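Long-range contact in integron cassette protein Vpc_cass2 (Vibrio paracholerae, PDB 3JRT), which is of unknown function, an all-helical protein carried on a mobile integron gene cassette and found here as a two-chain assembly: residues C74-V79 against K121-H126. Sequence-based numbering, arbitrary orientation.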
loop_
_atom_site.group_PDB
_atom_site.type_symbol
_atom_site.label_atom_id
_atom_site.label_comp_id
_atom_site.label_asym_id
_atom_site.label_seq_id
_atom_site.Cartn_x
_atom_site.Cartn_y
_atom_site.Cartn_z
ATOM N N CYS A 74 -5.963 1.330 -2.650
ATOM C CA CYS A 74 -6.411 2.221 -1.581
ATOM C C CYS A 74 -6.819 1.465 -0.320
ATOM O O CYS A 74 -6.478 1.842 0.812
ATOM C CB CYS A 74 -7.538 3.130 -2.072
ATOM S SG CYS A 74 -7.021 4.201 -3.450
ATOM N N VAL A 75 -7.527 0.369 -0.511
ATOM C CA VAL A 75 -7.937 -0.429 0.624
ATOM C C VAL A 75 -6.741 -1.011 1.411
ATOM O O VAL A 75 -6.722 -0.955 2.642
ATOM C CB VAL A 75 -8.925 -1.516 0.174
ATOM C CG1 VAL A 75 -9.060 -2.631 1.225
ATOM C CG2 VAL A 75 -10.272 -0.863 -0.173
ATOM N N TYR A 76 -5.755 -1.572 0.718
ATOM C CA TYR A 76 -4.571 -2.083 1.411
ATOM C C TYR A 76 -3.929 -0.992 2.276
ATOM O O TYR A 76 -3.502 -1.225 3.405
ATOM C CB TYR A 76 -3.552 -2.657 0.422
ATOM C CG TYR A 76 -3.961 -4.015 -0.134
ATOM C CD1 TYR A 76 -4.922 -4.771 0.498
ATOM C CD2 TYR A 76 -3.364 -4.542 -1.282
ATOM C CE1 TYR A 76 -5.304 -6.016 0.012
ATOM C CE2 TYR A 76 -3.744 -5.784 -1.789
ATOM C CZ TYR A 76 -4.720 -6.513 -1.126
ATOM O OH TYR A 76 -5.108 -7.746 -1.577
ATOM N N SER A 77 -3.890 0.221 1.755
ATOM C CA SER A 77 -3.248 1.279 2.494
ATOM C C SER A 77 -4.097 1.608 3.738
ATOM O O SER A 77 -3.584 1.742 4.852
ATOM C CB SER A 77 -3.058 2.509 1.596
ATOM O OG SER A 77 -2.479 3.565 2.333
ATOM N N ILE A 78 -5.399 1.760 3.539
ATOM C CA ILE A 78 -6.315 1.952 4.671
ATOM C C ILE A 78 -6.172 0.856 5.742
ATOM O O ILE A 78 -6.071 1.158 6.927
ATOM C CB ILE A 78 -7.763 2.043 4.181
ATOM C CG1 ILE A 78 -7.954 3.358 3.407
ATOM C CG2 ILE A 78 -8.756 1.890 5.347
ATOM C CD1 ILE A 78 -9.246 3.384 2.594
ATOM N N VAL A 79 -6.136 -0.414 5.344
ATOM C CA VAL A 79 -6.070 -1.455 6.363
ATOM C C VAL A 79 -4.719 -1.466 7.073
ATOM O O VAL A 79 -4.651 -1.656 8.287
ATOM C CB VAL A 79 -6.513 -2.873 5.847
ATOM C CG1 VAL A 79 -7.953 -2.797 5.282
ATOM C CG2 VAL A 79 -5.531 -3.444 4.802
ATOM N N LYS A 121 -7.933 -6.664 9.506
ATOM C CA LYS A 121 -6.731 -7.407 9.849
ATOM C C LYS A 121 -6.464 -8.474 8.801
ATOM O O LYS A 121 -5.327 -8.651 8.363
ATOM C CB LYS A 121 -6.887 -8.037 11.231
ATOM C CG LYS A 121 -5.598 -8.401 11.932
ATOM C CD LYS A 121 -5.897 -8.938 13.339
ATOM C CE LYS A 121 -4.640 -9.071 14.186
ATOM N NZ LYS A 121 -4.964 -9.348 15.616
ATOM N N LYS A 122 -7.510 -9.179 8.386
ATOM C CA LYS A 122 -7.372 -10.216 7.364
ATOM C C LYS A 122 -6.764 -9.658 6.081
ATOM O O LYS A 122 -5.853 -10.247 5.511
ATOM C CB LYS A 122 -8.720 -10.859 7.046
ATOM C CG LYS A 122 -9.349 -11.632 8.180
ATOM C CD LYS A 122 -10.504 -12.516 7.655
ATOM C CE LYS A 122 -11.415 -12.958 8.781
ATOM N NZ LYS A 122 -12.528 -13.858 8.311
ATOM N N LEU A 123 -7.278 -8.526 5.618
ATOM C CA LEU A 123 -6.739 -7.901 4.411
ATOM C C LEU A 123 -5.300 -7.422 4.613
ATOM O O LEU A 123 -4.429 -7.664 3.772
ATOM C CB LEU A 123 -7.658 -6.763 3.932
ATOM C CG LEU A 123 -8.983 -7.269 3.335
ATOM C CD1 LEU A 123 -10.107 -6.238 3.411
ATOM C CD2 LEU A 123 -8.770 -7.699 1.896
ATOM N N ARG A 124 -5.044 -6.754 5.733
ATOM C CA ARG A 124 -3.692 -6.305 6.041
ATOM C C ARG A 124 -2.708 -7.473 5.958
ATOM O O ARG A 124 -1.690 -7.425 5.238
ATOM C CB ARG A 124 -3.644 -5.671 7.436
ATOM C CG ARG A 124 -2.377 -4.818 7.707
ATOM C CD ARG A 124 -1.169 -5.685 8.012
ATOM N NE ARG A 124 -1.419 -6.580 9.142
ATOM C CZ ARG A 124 -1.277 -6.227 10.420
ATOM N NH1 ARG A 124 -0.891 -4.994 10.733
ATOM N NH2 ARG A 124 -1.524 -7.100 11.389
ATOM N N ASN A 125 -3.030 -8.525 6.699
ATOM C CA ASN A 125 -2.181 -9.706 6.783
ATOM C C ASN A 125 -1.846 -10.321 5.434
ATOM O O ASN A 125 -0.695 -10.678 5.174
ATOM C CB ASN A 125 -2.817 -10.740 7.704
ATOM C CG ASN A 125 -2.700 -10.349 9.156
ATOM O OD1 ASN A 125 -1.891 -9.485 9.503
ATOM N ND2 ASN A 125 -3.502 -10.980 10.022
ATOM N N HIS A 126 -2.849 -10.434 4.574
ATOM C CA HIS A 126 -2.634 -10.996 3.253
ATOM C C HIS A 126 -1.711 -10.112 2.448
ATOM O O HIS A 126 -0.737 -10.577 1.853
ATOM C CB HIS A 126 -3.958 -11.129 2.521
ATOM C CG HIS A 126 -3.821 -11.210 1.033
ATOM N ND1 HIS A 126 -3.385 -12.346 0.386
ATOM C CD2 HIS A 126 -4.081 -10.299 0.065
ATOM C CE1 HIS A 126 -3.376 -12.130 -0.918
ATOM N NE2 HIS A 126 -3.805 -10.901 -1.140
#
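Tyr76 brings its hydroxyl to the edge of the His126 ring, close to the ring plane, with OH 3.2 Å from His126 CD2. The phenol ring itself stands obliquely to Leu123 O and His126 CD2, and Leu123 CD2 lies 4.3 Å from Tyr76 CE1. His126 has its CG anti to the backbone N (chi1 159°), which carries the imidazole back toward helix 64-91; its ring also meets that of Tyr137. At the edge of the Arg124 guanidinium, near its plane, lies Asn125 OD1, gripped side-on by NE and NH2; both nitrogens come from one face of the amide, off its plane, Arg124 NE at 3.0 Å from Asn125 OD1. Helix 118-128 crosses helix 64-91 steeply, the short segments 107° apart in direction and 8.8 Å apart at their axes. Val79 points at the crossing, and its CG2 meets backbone, 3.5 Å from Arg124 N. The Val79 side chain crosses that of Leu123 at about a right angle, Val79 CG2 touching Leu123 CB at 4.0 Å. Arg124 lays its CG alongside Val79 O before the chain bends away at chi2 and chi3. Val75 CG1 meets Leu123 CD1 at 4.3 Å, while helix 140-151 touches Val79 through Met150.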